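Local coordinates for salicylic acid-binding protein 2 (Nicotiana tabacum, PDB 1XKL) that hydrolyses methyl salicylate to salicylic acid as part of the signalling that activates systemic acquired resistance in plants, at residues 127-139 with 148-160. Residues are numbered along the deposited sequence; the frame is centred on the assembly and turned at random.
With STH (2-amino-4H-1,3-benzoxathiin-4-ol), chain E.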
loop_
_atom_site.group_PDB
_atom_site.type_symbol
_atom_site.label_atom_id
_atom_site.label_comp_id
_atom_site.label_asym_id
_atom_site.label_seq_id
_atom_site.Cartn_x
_atom_site.Cartn_y
_atom_site.Cartn_z
ATOM N N PRO A 127 12.848 33.381 8.780
ATOM C CA PRO A 127 12.211 33.327 7.461
ATOM C C PRO A 127 11.527 32.003 7.143
ATOM O O PRO A 127 12.010 30.931 7.513
ATOM C CB PRO A 127 13.359 33.650 6.505
ATOM C CG PRO A 127 14.564 33.158 7.238
ATOM C CD PRO A 127 14.298 33.601 8.654
ATOM N N ALA A 128 10.396 32.086 6.451
ATOM C CA ALA A 128 9.629 30.901 6.095
ATOM C C ALA A 128 10.418 29.873 5.286
ATOM O O ALA A 128 9.942 28.756 5.073
ATOM C CB ALA A 128 8.374 31.310 5.334
ATOM N N GLU A 129 11.618 30.239 4.841
ATOM C CA GLU A 129 12.438 29.317 4.059
ATOM C C GLU A 129 13.430 28.545 4.910
ATOM O O GLU A 129 14.076 27.610 4.429
ATOM C CB GLU A 129 13.200 30.060 2.959
ATOM C CG GLU A 129 12.304 30.793 1.981
ATOM C CD GLU A 129 12.930 30.927 0.602
ATOM O OE1 GLU A 129 14.070 31.440 0.506
ATOM O OE2 GLU A 129 12.273 30.517 -0.381
ATOM N N ASN A 130 13.562 28.936 6.172
ATOM C CA ASN A 130 14.483 28.246 7.061
ATOM C C ASN A 130 13.903 26.872 7.403
ATOM O O ASN A 130 14.622 25.993 7.873
ATOM C CB ASN A 130 14.694 29.047 8.349
ATOM C CG ASN A 130 15.957 28.633 9.096
ATOM O OD1 ASN A 130 17.068 28.804 8.589
ATOM N ND2 ASN A 130 15.794 28.085 10.301
ATOM N N TRP A 131 12.606 26.693 7.154
ATOM C CA TRP A 131 11.927 25.432 7.461
ATOM C C TRP A 131 12.164 24.316 6.452
ATOM O O TRP A 131 11.931 23.140 6.750
ATOM C CB TRP A 131 10.419 25.658 7.609
ATOM C CG TRP A 131 10.057 26.484 8.805
ATOM C CD1 TRP A 131 9.642 27.786 8.810
ATOM C CD2 TRP A 131 10.117 26.076 10.176
ATOM N NE1 TRP A 131 9.441 28.215 10.101
ATOM C CE2 TRP A 131 9.725 27.186 10.960
ATOM C CE3 TRP A 131 10.465 24.879 10.822
ATOM C CZ2 TRP A 131 9.670 27.137 12.357
ATOM C CZ3 TRP A 131 10.411 24.832 12.213
ATOM C CH2 TRP A 131 10.014 25.959 12.964
ATOM N N LEU A 132 12.617 24.688 5.262
ATOM C CA LEU A 132 12.895 23.729 4.202
ATOM C C LEU A 132 11.736 22.772 3.947
ATOM O O LEU A 132 10.629 23.197 3.628
ATOM C CB LEU A 132 14.169 22.938 4.527
ATOM C CG LEU A 132 15.478 23.729 4.587
ATOM C CD1 LEU A 132 16.647 22.782 4.795
ATOM C CD2 LEU A 132 15.665 24.518 3.307
ATOM N N ASP A 133 11.987 21.478 4.096
ATOM C CA ASP A 133 10.950 20.490 3.843
ATOM C C ASP A 133 10.112 20.121 5.059
ATOM O O ASP A 133 9.500 19.056 5.087
ATOM C CB ASP A 133 11.577 19.227 3.261
ATOM C CG ASP A 133 12.605 18.619 4.184
ATOM O OD1 ASP A 133 13.114 17.528 3.861
ATOM O OD2 ASP A 133 12.905 19.233 5.231
ATOM N N THR A 134 10.081 20.990 6.063
ATOM C CA THR A 134 9.294 20.723 7.261
ATOM C C THR A 134 7.801 20.813 6.937
ATOM O O THR A 134 7.379 21.704 6.201
ATOM C CB THR A 134 9.628 21.726 8.372
ATOM O OG1 THR A 134 10.997 21.565 8.763
ATOM C CG2 THR A 134 8.728 21.503 9.573
ATOM N N GLN A 135 7.008 19.899 7.490
ATOM C CA GLN A 135 5.572 19.872 7.236
ATOM C C GLN A 135 4.701 20.460 8.334
ATOM O O GLN A 135 4.782 20.060 9.493
ATOM C CB GLN A 135 5.088 18.445 6.992
ATOM C CG GLN A 135 5.564 17.793 5.715
ATOM C CD GLN A 135 4.771 16.535 5.407
ATOM O OE1 GLN A 135 3.560 16.596 5.153
ATOM N NE2 GLN A 135 5.442 15.386 5.440
ATOM N N PHE A 136 3.844 21.397 7.951
ATOM C CA PHE A 136 2.918 22.026 8.881
ATOM C C PHE A 136 1.501 21.672 8.428
ATOM O O PHE A 136 0.992 22.234 7.458
ATOM C CB PHE A 136 3.129 23.543 8.872
ATOM C CG PHE A 136 4.348 23.988 9.629
ATOM C CD1 PHE A 136 4.322 24.067 11.017
ATOM C CD2 PHE A 136 5.529 24.303 8.962
ATOM C CE1 PHE A 136 5.456 24.444 11.735
ATOM C CE2 PHE A 136 6.670 24.682 9.670
ATOM C CZ PHE A 136 6.631 24.753 11.060
ATOM N N LEU A 137 0.872 20.730 9.124
ATOM C CA LEU A 137 -0.481 20.299 8.773
ATOM C C LEU A 137 -1.487 20.614 9.875
ATOM O O LEU A 137 -1.176 20.524 11.061
ATOM C CB LEU A 137 -0.494 18.795 8.484
ATOM C CG LEU A 137 0.481 18.291 7.412
ATOM C CD1 LEU A 137 0.555 16.776 7.467
ATOM C CD2 LEU A 137 0.040 18.770 6.033
ATOM N N PRO A 138 -2.712 21.007 9.493
ATOM C CA PRO A 138 -3.746 21.327 10.479
ATOM C C PRO A 138 -4.465 20.059 10.903
ATOM O O PRO A 138 -4.703 19.178 10.079
ATOM C CB PRO A 138 -4.664 22.265 9.709
ATOM C CG PRO A 138 -4.637 21.666 8.336
ATOM C CD PRO A 138 -3.151 21.385 8.135
ATOM N N TYR A 139 -4.797 19.947 12.182
ATOM C CA TYR A 139 -5.511 18.773 12.647
ATOM C C TYR A 139 -6.576 19.177 13.652
ATOM O O TYR A 139 -7.182 18.333 14.308
ATOM C CB TYR A 139 -4.551 17.738 13.260
ATOM C CG TYR A 139 -3.869 18.146 14.546
ATOM C CD1 TYR A 139 -2.652 18.830 14.535
ATOM C CD2 TYR A 139 -4.424 17.807 15.779
ATOM C CE1 TYR A 139 -2.000 19.159 15.730
ATOM C CE2 TYR A 139 -3.790 18.130 16.970
ATOM C CZ TYR A 139 -2.576 18.803 16.943
ATOM O OH TYR A 139 -1.952 19.102 18.137
ATOM N N SER A 148 0.227 20.767 13.350
ATOM C CA SER A 148 1.289 19.820 13.675
ATOM C C SER A 148 2.549 20.216 12.916
ATOM O O SER A 148 2.469 20.800 11.832
ATOM C CB SER A 148 0.878 18.384 13.304
ATOM O OG SER A 148 0.688 18.236 11.906
HETATM N N MSE A 149 3.707 19.916 13.497
HETATM C CA MSE A 149 4.991 20.233 12.882
HETATM C C MSE A 149 5.799 18.946 12.737
HETATM O O MSE A 149 5.955 18.200 13.701
HETATM C CB MSE A 149 5.753 21.239 13.754
HETATM C CG MSE A 149 7.122 21.627 13.226
HETATM SE SE MSE A 149 8.009 22.948 14.363
HETATM C CE MSE A 149 8.155 21.873 15.967
ATOM N N PHE A 150 6.299 18.684 11.536
ATOM C CA PHE A 150 7.074 17.469 11.291
ATOM C C PHE A 150 8.319 17.776 10.481
ATOM O O PHE A 150 8.242 18.051 9.283
ATOM C CB PHE A 150 6.206 16.436 10.560
ATOM C CG PHE A 150 6.880 15.101 10.345
ATOM C CD1 PHE A 150 7.671 14.534 11.335
ATOM C CD2 PHE A 150 6.688 14.397 9.159
ATOM C CE1 PHE A 150 8.264 13.281 11.151
ATOM C CE2 PHE A 150 7.277 13.141 8.964
ATOM C CZ PHE A 150 8.064 12.588 9.964
ATOM N N PHE A 151 9.472 17.743 11.145
ATOM C CA PHE A 151 10.740 18.024 10.479
ATOM C C PHE A 151 10.962 17.084 9.296
ATOM O O PHE A 151 10.654 15.897 9.369
ATOM C CB PHE A 151 11.913 17.879 11.462
ATOM C CG PHE A 151 11.854 18.821 12.631
ATOM C CD1 PHE A 151 11.207 20.051 12.518
ATOM C CD2 PHE A 151 12.474 18.498 13.833
ATOM C CE1 PHE A 151 11.182 20.945 13.587
ATOM C CE2 PHE A 151 12.455 19.384 14.908
ATOM C CZ PHE A 151 11.805 20.614 14.785
ATOM N N GLY A 152 11.487 17.635 8.208
ATOM C CA GLY A 152 11.764 16.835 7.033
ATOM C C GLY A 152 13.242 16.489 7.033
ATOM O O GLY A 152 14.004 17.061 7.816
ATOM N N PRO A 153 13.684 15.559 6.174
ATOM C CA PRO A 153 15.093 15.154 6.099
ATOM C C PRO A 153 16.081 16.281 5.777
ATOM O O PRO A 153 17.177 16.330 6.340
ATOM C CB PRO A 153 15.079 14.057 5.033
ATOM C CG PRO A 153 13.886 14.413 4.181
ATOM C CD PRO A 153 12.869 14.794 5.215
ATOM N N LYS A 154 15.695 17.172 4.867
ATOM C CA LYS A 154 16.539 18.304 4.482
ATOM C C LYS A 154 16.718 19.223 5.688
ATOM O O LYS A 154 17.835 19.629 6.020
ATOM C CB LYS A 154 15.886 19.095 3.338
ATOM C CG LYS A 154 15.515 18.275 2.102
ATOM C CD LYS A 154 16.752 17.683 1.448
ATOM C CE LYS A 154 16.396 16.861 0.208
ATOM N NZ LYS A 154 15.780 17.689 -0.887
ATOM N N PHE A 155 15.608 19.541 6.347
ATOM C CA PHE A 155 15.637 20.420 7.510
ATOM C C PHE A 155 16.552 19.866 8.586
ATOM O O PHE A 155 17.305 20.612 9.217
ATOM C CB PHE A 155 14.230 20.611 8.078
ATOM C CG PHE A 155 14.169 21.549 9.257
ATOM C CD1 PHE A 155 14.039 21.060 10.552
ATOM C CD2 PHE A 155 14.240 22.930 9.066
ATOM C CE1 PHE A 155 13.964 21.930 11.642
ATOM C CE2 PHE A 155 14.167 23.808 10.147
ATOM C CZ PHE A 155 14.033 23.309 11.436
ATOM N N LEU A 156 16.490 18.556 8.803
ATOM C CA LEU A 156 17.341 17.946 9.813
ATOM C C LEU A 156 18.811 18.033 9.427
ATOM O O LEU A 156 19.654 18.417 10.234
ATOM C CB LEU A 156 16.975 16.472 10.017
ATOM C CG LEU A 156 15.641 16.126 10.657
ATOM C CD1 LEU A 156 15.454 14.614 10.596
ATOM C CD2 LEU A 156 15.602 16.624 12.111
ATOM N N ALA A 157 19.118 17.681 8.186
ATOM C CA ALA A 157 20.501 17.677 7.720
ATOM C C ALA A 157 21.180 19.034 7.574
ATOM O O ALA A 157 22.372 19.158 7.841
ATOM C CB ALA A 157 20.589 16.923 6.406
ATOM N N HIS A 158 20.420 20.041 7.150
ATOM C CA HIS A 158 20.969 21.371 6.923
ATOM C C HIS A 158 20.703 22.418 7.998
ATOM O O HIS A 158 21.372 23.452 8.036
ATOM C CB HIS A 158 20.473 21.904 5.574
ATOM C CG HIS A 158 21.014 21.164 4.392
ATOM N ND1 HIS A 158 20.301 20.187 3.723
ATOM C CD2 HIS A 158 22.203 21.261 3.751
ATOM C CE1 HIS A 158 21.028 19.720 2.724
ATOM N NE2 HIS A 158 22.188 20.355 2.720
ATOM N N LYS A 159 19.736 22.169 8.869
ATOM C CA LYS A 159 19.423 23.144 9.902
ATOM C C LYS A 159 19.618 22.638 11.322
ATOM O O LYS A 159 19.767 23.432 12.254
ATOM C CB LYS A 159 17.985 23.635 9.729
ATOM C CG LYS A 159 17.708 24.284 8.381
ATOM C CD LYS A 159 18.533 25.544 8.181
ATOM C CE LYS A 159 18.081 26.309 6.945
ATOM N NZ LYS A 159 18.848 27.569 6.751
ATOM N N LEU A 160 19.637 21.324 11.497
ATOM C CA LEU A 160 19.789 20.782 12.834
ATOM C C LEU A 160 21.039 19.931 13.070
ATOM O O LEU A 160 21.676 20.032 14.120
ATOM C CB LEU A 160 18.534 19.976 13.200
ATOM C CG LEU A 160 17.165 20.679 13.212
ATOM C CD1 LEU A 160 16.153 19.807 13.963
ATOM C CD2 LEU A 160 17.271 22.025 13.881
HETATM C C8 STH E . 11.605 22.942 18.240
HETATM O O8 STH E . 10.395 23.401 18.658
HETATM C C1 STH E . 12.364 23.613 17.145
HETATM C C2 STH E . 13.677 23.065 16.723
HETATM C C3 STH E . 14.400 23.708 15.677
HETATM C C4 STH E . 13.854 24.855 15.020
HETATM C C5 STH E . 12.587 25.385 15.416
HETATM C C6 STH E . 11.849 24.769 16.449
HETATM C C7 STH E . 13.715 21.513 18.601
HETATM O O2 STH E . 14.252 21.934 17.358
HETATM N N7 STH E . 13.972 20.156 18.734
HETATM S S7 STH E . 12.154 21.819 18.878
HETATM O O HOH W 1 16.935 28.121 4.713
HETATM O O HOH W 2 2.927 18.171 10.499
#
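Asp133 reaches across to the start of helix 153-160 and takes two backbone N-H groups with its carboxylate. Asp133 OD1 accepts a hydrogen bond from Lys154 N at 2.8 Å, and Asp133 OD2 one from Phe155 N at 2.9 Å. Both donors come on the syn side, somewhat out of the carboxylate plane. Gly152, at the N-cap position, has no side chain to do this, and Asp133 of the other segment serves two N-H groups of the first turn; the helix end would favour the negative charge.

Phe155 can be followed outward. Its CG stands anti to the backbone N (chi1 -178°), which sends the ring against the turn Trp131-Thr134. CB lies beside Asp133 OD2 and Thr134 OG1. Thr134 OG1 sits over one ring face, 3.2 Å from Phe155 CG, and its hydrogen bond to Trp131 O holds it there. CD2 meets Trp131 O, and CE2 meets Asn130 O at the ring edge. Phe155 CZ lies 3.9 Å from Trp131 CE3 and as far from STH C4. The six-membered ring of Trp131 and the Phe155 ring are 20° from parallel but slid apart, so they barely overlap.

Lys159, a salicylate-binding residue, gives its NZ to Asn130 OD1 at 2.8 Å, from above the amide plane; a water links the same NZ to Glu129 O. Selenium of Met149 makes an oblique Met-aromatic contact with Trp131.

Strand 135-138 pairs antiparallel with strand 147-150. This hairpin leads into helix 153-160, which packs on helix 166-175. Trp131 leans on helix 117-124, and with Met149, Phe151, Phe155 and Leu160 it lines the ligand pocket of the alpha/beta hydrolase.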